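Local structure of tryptophan halogenase (Shewanella frigidimarina, 2PYX) at residues Ala28-Asp33 with Ser40-Ile45; Met3-Thr8 with Ser221-Ile226. The protein is probably a flavin-dependent halogenase of the tryptophan halogenase family, thought to bind FAD and to act as a monooxygenase. All coordinates share one frame; numbering follows the deposited sequence. Where two conformers were deposited one is given.

Contact 1: residues Ala28-Asp33 with Ser40-Ile45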
loop_
_atom_site.group_PDB
_atom_site.type_symbol
_atom_site.label_atom_id
_atom_site.label_comp_id
_atom_site.label_asym_id
_atom_site.label_seq_id
_atom_site.Cartn_x
_atom_site.Cartn_y
_atom_site.Cartn_z
ATOM N N ALA A 28 -4.447 7.111 20.045
ATOM C CA ALA A 28 -3.060 7.238 20.468
ATOM C C ALA A 28 -2.602 8.705 20.406
ATOM O O ALA A 28 -1.869 9.200 21.292
ATOM C CB ALA A 28 -2.150 6.344 19.638
ATOM N N GLU A 29 -3.005 9.419 19.361
ATOM C CA GLU A 29 -2.565 10.804 19.178
ATOM C C GLU A 29 -3.171 11.750 20.210
ATOM O O GLU A 29 -2.478 12.651 20.662
ATOM C CB GLU A 29 -2.849 11.300 17.750
ATOM C CG GLU A 29 -2.524 12.736 17.481
ATOM C CD GLU A 29 -1.047 13.067 17.549
ATOM O OE1 GLU A 29 -0.188 12.180 17.748
ATOM O OE2 GLU A 29 -0.734 14.266 17.414
ATOM N N HIS A 30 -4.445 11.546 20.560
ATOM C CA HIS A 30 -5.150 12.529 21.402
ATOM C C HIS A 30 -5.393 12.129 22.853
ATOM O O HIS A 30 -5.518 12.998 23.712
ATOM C CB HIS A 30 -6.480 12.901 20.749
ATOM C CG HIS A 30 -6.272 13.668 19.483
ATOM N ND1 HIS A 30 -5.963 15.008 19.474
ATOM C CD2 HIS A 30 -6.195 13.244 18.201
ATOM C CE1 HIS A 30 -5.754 15.389 18.225
ATOM N NE2 HIS A 30 -5.857 14.334 17.433
ATOM N N ASN A 31 -5.436 10.830 23.103
ATOM C CA ASN A 31 -5.885 10.286 24.393
ATOM C C ASN A 31 -4.816 9.605 25.247
ATOM O O ASN A 31 -5.113 9.230 26.375
ATOM C CB ASN A 31 -7.039 9.320 24.149
ATOM C CG ASN A 31 -8.296 10.016 23.648
ATOM O OD1 ASN A 31 -8.330 11.254 23.510
ATOM N ND2 ASN A 31 -9.360 9.232 23.412
ATOM N N VAL A 32 -3.594 9.467 24.723
ATOM C CA VAL A 32 -2.508 8.680 25.357
ATOM C C VAL A 32 -1.226 9.517 25.438
ATOM O O VAL A 32 -0.890 10.267 24.512
ATOM C CB VAL A 32 -2.211 7.423 24.537
ATOM C CG1 VAL A 32 -1.041 6.661 25.116
ATOM C CG2 VAL A 32 -3.419 6.566 24.456
ATOM N N ASP A 33 -0.525 9.417 26.567
ATOM C CA ASP A 33 0.780 10.043 26.772
ATOM C C ASP A 33 1.660 8.971 27.406
ATOM O O ASP A 33 1.290 8.381 28.420
ATOM C CB ASP A 33 0.691 11.275 27.682
ATOM C CG ASP A 33 1.999 12.109 27.734
ATOM O OD1 ASP A 33 2.709 12.164 26.671
ATOM O OD2 ASP A 33 2.294 12.781 28.761
ATOM N N SER A 40 -9.511 11.446 31.710
ATOM C CA SER A 40 -10.639 12.088 31.046
ATOM C C SER A 40 -10.168 12.496 29.647
ATOM O O SER A 40 -9.654 13.591 29.442
ATOM C CB SER A 40 -11.142 13.295 31.830
ATOM O OG SER A 40 -12.336 13.783 31.230
ATOM N N PRO A 41 -10.315 11.589 28.693
ATOM C CA PRO A 41 -9.646 11.826 27.411
ATOM C C PRO A 41 -10.363 12.826 26.522
ATOM O O PRO A 41 -11.573 13.038 26.642
ATOM C CB PRO A 41 -9.667 10.455 26.766
ATOM C CG PRO A 41 -10.873 9.812 27.303
ATOM C CD PRO A 41 -11.053 10.313 28.699
ATOM N N LYS A 42 -9.591 13.421 25.616
ATOM C CA LYS A 42 -10.140 14.370 24.683
ATOM C C LYS A 42 -11.265 13.796 23.841
ATOM O O LYS A 42 -12.337 14.419 23.717
ATOM C CB LYS A 42 -9.044 14.905 23.740
ATOM C CG LYS A 42 -9.509 16.072 22.880
ATOM C CD LYS A 42 -8.497 16.455 21.813
ATOM C CE LYS A 42 -7.208 16.925 22.348
ATOM N NZ LYS A 42 -6.254 17.342 21.223
ATOM N N LEU A 43 -11.000 12.660 23.190
ATOM C CA LEU A 43 -11.893 12.125 22.197
ATOM C C LEU A 43 -12.672 10.944 22.748
ATOM O O LEU A 43 -12.104 10.070 23.421
ATOM C CB LEU A 43 -11.146 11.602 20.959
ATOM C CG LEU A 43 -10.286 12.626 20.220
ATOM C CD1 LEU A 43 -9.695 11.964 18.995
ATOM C CD2 LEU A 43 -11.071 13.860 19.845
ATOM N N ASN A 44 -13.940 10.909 22.388
ATOM C CA ASN A 44 -14.813 9.782 22.680
ATOM C C ASN A 44 -15.059 9.087 21.356
ATOM O O ASN A 44 -15.819 9.569 20.510
ATOM C CB ASN A 44 -16.131 10.243 23.313
ATOM C CG ASN A 44 -17.026 9.072 23.726
ATOM O OD1 ASN A 44 -16.540 7.995 24.048
ATOM N ND2 ASN A 44 -18.344 9.290 23.694
ATOM N N ILE A 45 -14.362 7.972 21.160
ATOM C CA ILE A 45 -14.371 7.266 19.888
ATOM C C ILE A 45 -15.200 5.980 19.999
ATOM O O ILE A 45 -14.954 5.159 20.882
ATOM C CB ILE A 45 -12.939 6.903 19.475
ATOM C CG1 ILE A 45 -12.023 8.127 19.409
ATOM C CG2 ILE A 45 -12.954 6.148 18.134
ATOM C CD1 ILE A 45 -10.582 7.734 19.475
HETATM O O HOH W 1 -6.740 13.219 26.118
HETATM O O HOH W 2 -4.343 15.572 23.307
#
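Asn31 docks its carboxamide onto the backbone of Leu43, using both ends of the amide. Followed outward, its CB first meets the ring of Pro41, and CG comes closer still, 3.4 Å from Pro41 CB, the amide lying obliquely against the proline. OD1 then accepts the backbone N-H of Leu43 in the carbonyl plane, on a lone pair; the bond from Leu43 N to Asn31 OD1 is 3.0 Å long and nearly straight, at 170°. On the other branch Asn31 ND2 donates a hydrogen bond to Leu43 O at 2.9 Å, more bent and tilted out of both the amide and the carbonyl planes. With CG turned away from its own carbonyl carbon (chi1 -68°), the amide reaches across to the loop, and the pair of bonds fixes its rotation. An alanine here would probably leave the N-H and C=O of Leu43 without these mates and let the loop shift against the helix end. One residue earlier, the His30 ring takes Lys42 NZ at its edge: Lys42 NZ donates to His30 ND1 over 2.9 Å, close to the ring plane, after the lysine chain bends at chi3 (-63°). NE2 of the same ring is bound to the carbonyl of Ala376, so both ring nitrogens are engaged. Leu43 CD1 packs obliquely on this histidine, 3.8 Å from His30 CB. Water 1 links the backbones, donating to His30 O and accepting from Lys42 N, while water 2 donates to His30 O and accepts a weak bond from Lys42 NZ. The contact pins the C-terminal end of helix 16-31 to the lead-in of strand 44-49, within the first beta-alpha-beta unit (strand 9-13, helix 16-31, strand 44-49) of a Rossmann-type nucleotide-binding fold.

Contact 2: residues Met3-Thr8 with Ser221-Ile226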
loop_
_atom_site.group_PDB
_atom_site.type_symbol
_atom_site.label_atom_id
_atom_site.label_comp_id
_atom_site.label_asym_id
_atom_site.label_seq_id
_atom_site.Cartn_x
_atom_site.Cartn_y
_atom_site.Cartn_z
HETATM N N MSE A 3 -21.501 25.608 16.602
HETATM C CA MSE A 3 -20.436 25.563 15.594
HETATM C C MSE A 3 -19.063 25.733 16.225
HETATM O O MSE A 3 -18.060 25.500 15.560
HETATM C CB MSE A 3 -20.629 26.646 14.550
HETATM C CG MSE A 3 -21.901 26.580 13.746
HETATM SE SE MSE A 3 -21.769 25.189 12.361
HETATM C CE MSE A 3 -22.649 23.910 13.313
ATOM N N GLN A 4 -19.015 26.196 17.479
ATOM C CA GLN A 4 -17.764 26.377 18.215
ATOM C C GLN A 4 -17.478 25.231 19.198
ATOM O O GLN A 4 -16.442 25.239 19.882
ATOM C CB GLN A 4 -17.751 27.722 18.953
ATOM C CG GLN A 4 -17.691 28.952 18.033
ATOM C CD GLN A 4 -19.044 29.350 17.436
ATOM O OE1 GLN A 4 -20.100 29.151 18.043
ATOM N NE2 GLN A 4 -19.008 29.928 16.234
ATOM N N LYS A 5 -18.385 24.267 19.286
ATOM C CA LYS A 5 -18.217 23.129 20.184
ATOM C C LYS A 5 -17.002 22.319 19.713
ATOM O O LYS A 5 -16.904 21.986 18.538
ATOM C CB LYS A 5 -19.471 22.250 20.173
ATOM C CG LYS A 5 -19.407 21.122 21.187
ATOM C CD LYS A 5 -20.707 20.353 21.243
ATOM C CE LYS A 5 -20.698 19.254 22.342
ATOM N NZ LYS A 5 -20.121 17.915 21.935
ATOM N N PRO A 6 -16.057 22.014 20.607
ATOM C CA PRO A 6 -14.915 21.190 20.190
ATOM C C PRO A 6 -15.334 19.867 19.566
ATOM O O PRO A 6 -16.318 19.276 19.988
ATOM C CB PRO A 6 -14.149 20.964 21.495
ATOM C CG PRO A 6 -14.504 22.159 22.308
ATOM C CD PRO A 6 -15.929 22.442 22.010
ATOM N N ILE A 7 -14.626 19.411 18.535
ATOM C CA ILE A 7 -14.920 18.117 17.956
ATOM C C ILE A 7 -14.309 17.002 18.796
ATOM O O ILE A 7 -13.091 16.762 18.770
ATOM C CB ILE A 7 -14.419 17.995 16.506
ATOM C CG1 ILE A 7 -14.922 19.155 15.643
ATOM C CG2 ILE A 7 -14.810 16.654 15.903
ATOM C CD1 ILE A 7 -16.421 19.308 15.594
ATOM N N THR A 8 -15.172 16.319 19.545
ATOM C CA THR A 8 -14.712 15.248 20.431
ATOM C C THR A 8 -15.455 13.941 20.220
ATOM O O THR A 8 -14.950 12.893 20.617
ATOM C CB THR A 8 -14.829 15.646 21.915
ATOM O OG1 THR A 8 -16.207 15.797 22.265
ATOM C CG2 THR A 8 -14.079 16.943 22.229
ATOM N N SER A 221 -24.997 9.487 18.698
ATOM C CA SER A 221 -24.749 10.838 18.213
ATOM C C SER A 221 -23.255 11.078 18.109
ATOM O O SER A 221 -22.476 10.517 18.867
ATOM C CB SER A 221 -25.370 11.880 19.151
ATOM O OG SER A 221 -26.805 11.787 19.172
ATOM N N GLY A 222 -22.872 11.897 17.133
ATOM C CA GLY A 222 -21.481 12.281 16.999
ATOM C C GLY A 222 -21.326 13.541 16.184
ATOM O O GLY A 222 -22.308 14.077 15.628
ATOM N N GLN A 223 -20.072 13.989 16.094
ATOM C CA GLN A 223 -19.714 15.236 15.446
ATOM C C GLN A 223 -18.917 15.027 14.155
ATOM O O GLN A 223 -18.885 15.917 13.294
ATOM C CB GLN A 223 -18.891 16.092 16.386
ATOM C CG GLN A 223 -19.661 16.609 17.610
ATOM C CD GLN A 223 -18.729 17.219 18.569
ATOM O OE1 GLN A 223 -18.019 16.528 19.304
ATOM N NE2 GLN A 223 -18.686 18.540 18.568
ATOM N N LEU A 224 -18.253 13.879 14.057
ATOM C CA LEU A 224 -17.432 13.559 12.916
ATOM C C LEU A 224 -17.638 12.079 12.688
ATOM O O LEU A 224 -17.548 11.282 13.632
ATOM C CB LEU A 224 -15.970 13.842 13.222
ATOM C CG LEU A 224 -15.042 13.688 12.033
ATOM C CD1 LEU A 224 -15.274 14.700 10.936
ATOM C CD2 LEU A 224 -13.616 13.782 12.540
ATOM N N PHE A 225 -17.958 11.711 11.450
ATOM C CA PHE A 225 -18.271 10.348 11.080
ATOM C C PHE A 225 -17.239 9.823 10.086
ATOM O O PHE A 225 -16.964 10.503 9.087
ATOM C CB PHE A 225 -19.671 10.298 10.487
ATOM C CG PHE A 225 -20.717 10.575 11.497
ATOM C CD1 PHE A 225 -21.041 11.871 11.851
ATOM C CD2 PHE A 225 -21.325 9.506 12.181
ATOM C CE1 PHE A 225 -21.995 12.120 12.872
ATOM C CE2 PHE A 225 -22.275 9.787 13.190
ATOM C CZ PHE A 225 -22.592 11.050 13.516
ATOM N N ILE A 226 -16.691 8.636 10.343
ATOM C CA ILE A 226 -15.676 8.089 9.476
ATOM C C ILE A 226 -16.320 6.954 8.731
ATOM O O ILE A 226 -16.803 5.990 9.355
ATOM C CB ILE A 226 -14.465 7.563 10.254
ATOM C CG1 ILE A 226 -13.984 8.522 11.327
ATOM C CG2 ILE A 226 -13.363 7.175 9.274
ATOM C CD1 ILE A 226 -13.673 9.872 10.871
#
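At the end of the sheet where the parallel neighbouring strands 9-13 and 224-227 begin, Gln223 grips the backbone of Pro6 and Thr8. The carboxamide is both donor and acceptor. NE2 donates to Pro6 O at 2.9 Å, with the acceptor near the amide plane of the glutamine but the donor standing 42° out of the proline carbonyl plane. OE1 accepts the backbone N-H of Thr8, and the bond from Thr8 N to Gln223 OE1, also 2.9 Å, is fairly straight although the donor again stands above the carbonyl plane. The chain runs extended beyond CG (chi2 170°), which carries the amide across to the incoming loop. OE1 has a further donor in the backbone N of Glu9, so two successive N-H groups converge on one oxygen just where strand 9-13 starts. That strand is the first of the Rossmann-type core expected of this flavoprotein family; strand 224-227 runs parallel beside it, and the backbones of Gln223 and Glu9 are hydrogen-bonded to each other. Lys5 crosses the glutamine at about a right angle. Its methylenes pass over the amide nitrogen, with Lys5 CG 3.7 Å from Gln223 NE2, and the terminal bend at chi4 (-86°) brings Lys5 NZ to 3.6 Å from Gln223 OE1, a loose approach. On the amide face away from Lys5, Ile7 CD1 lies 3.8 Å from Gln223 NE2; the apolar contact proper is that of Ile7 CG2 with Leu224 CB, 4.1 Å apart, the two side chains again roughly perpendicular. Ile7 also reaches Met386 of helix 383-413, while Leu224 lies against Ile10 of the neighbouring strand.

How the contacts relate
The centres of the two contacts lie about 14 Å apart on one side of the chain's centre, and both reach the same mixed sheet. In its order, strand 9-13 lies between 44-49, which contact 1 leads into, and 224-227, which contact 2 leads into. Along the chain, contact 1 is nested inside the long loop closed by contact 2. They touch directly: Asn44 N is 2.8 Å from Thr8 O, a probable hydrogen bond, and Leu43 CD2 packs on Ile7 O. Residues 3-8 therefore sit between the lead-ins to strands 44-49 and 224-227, so the start of the central strand 9-13 of the Rossmann-type core is held from both of its neighbours.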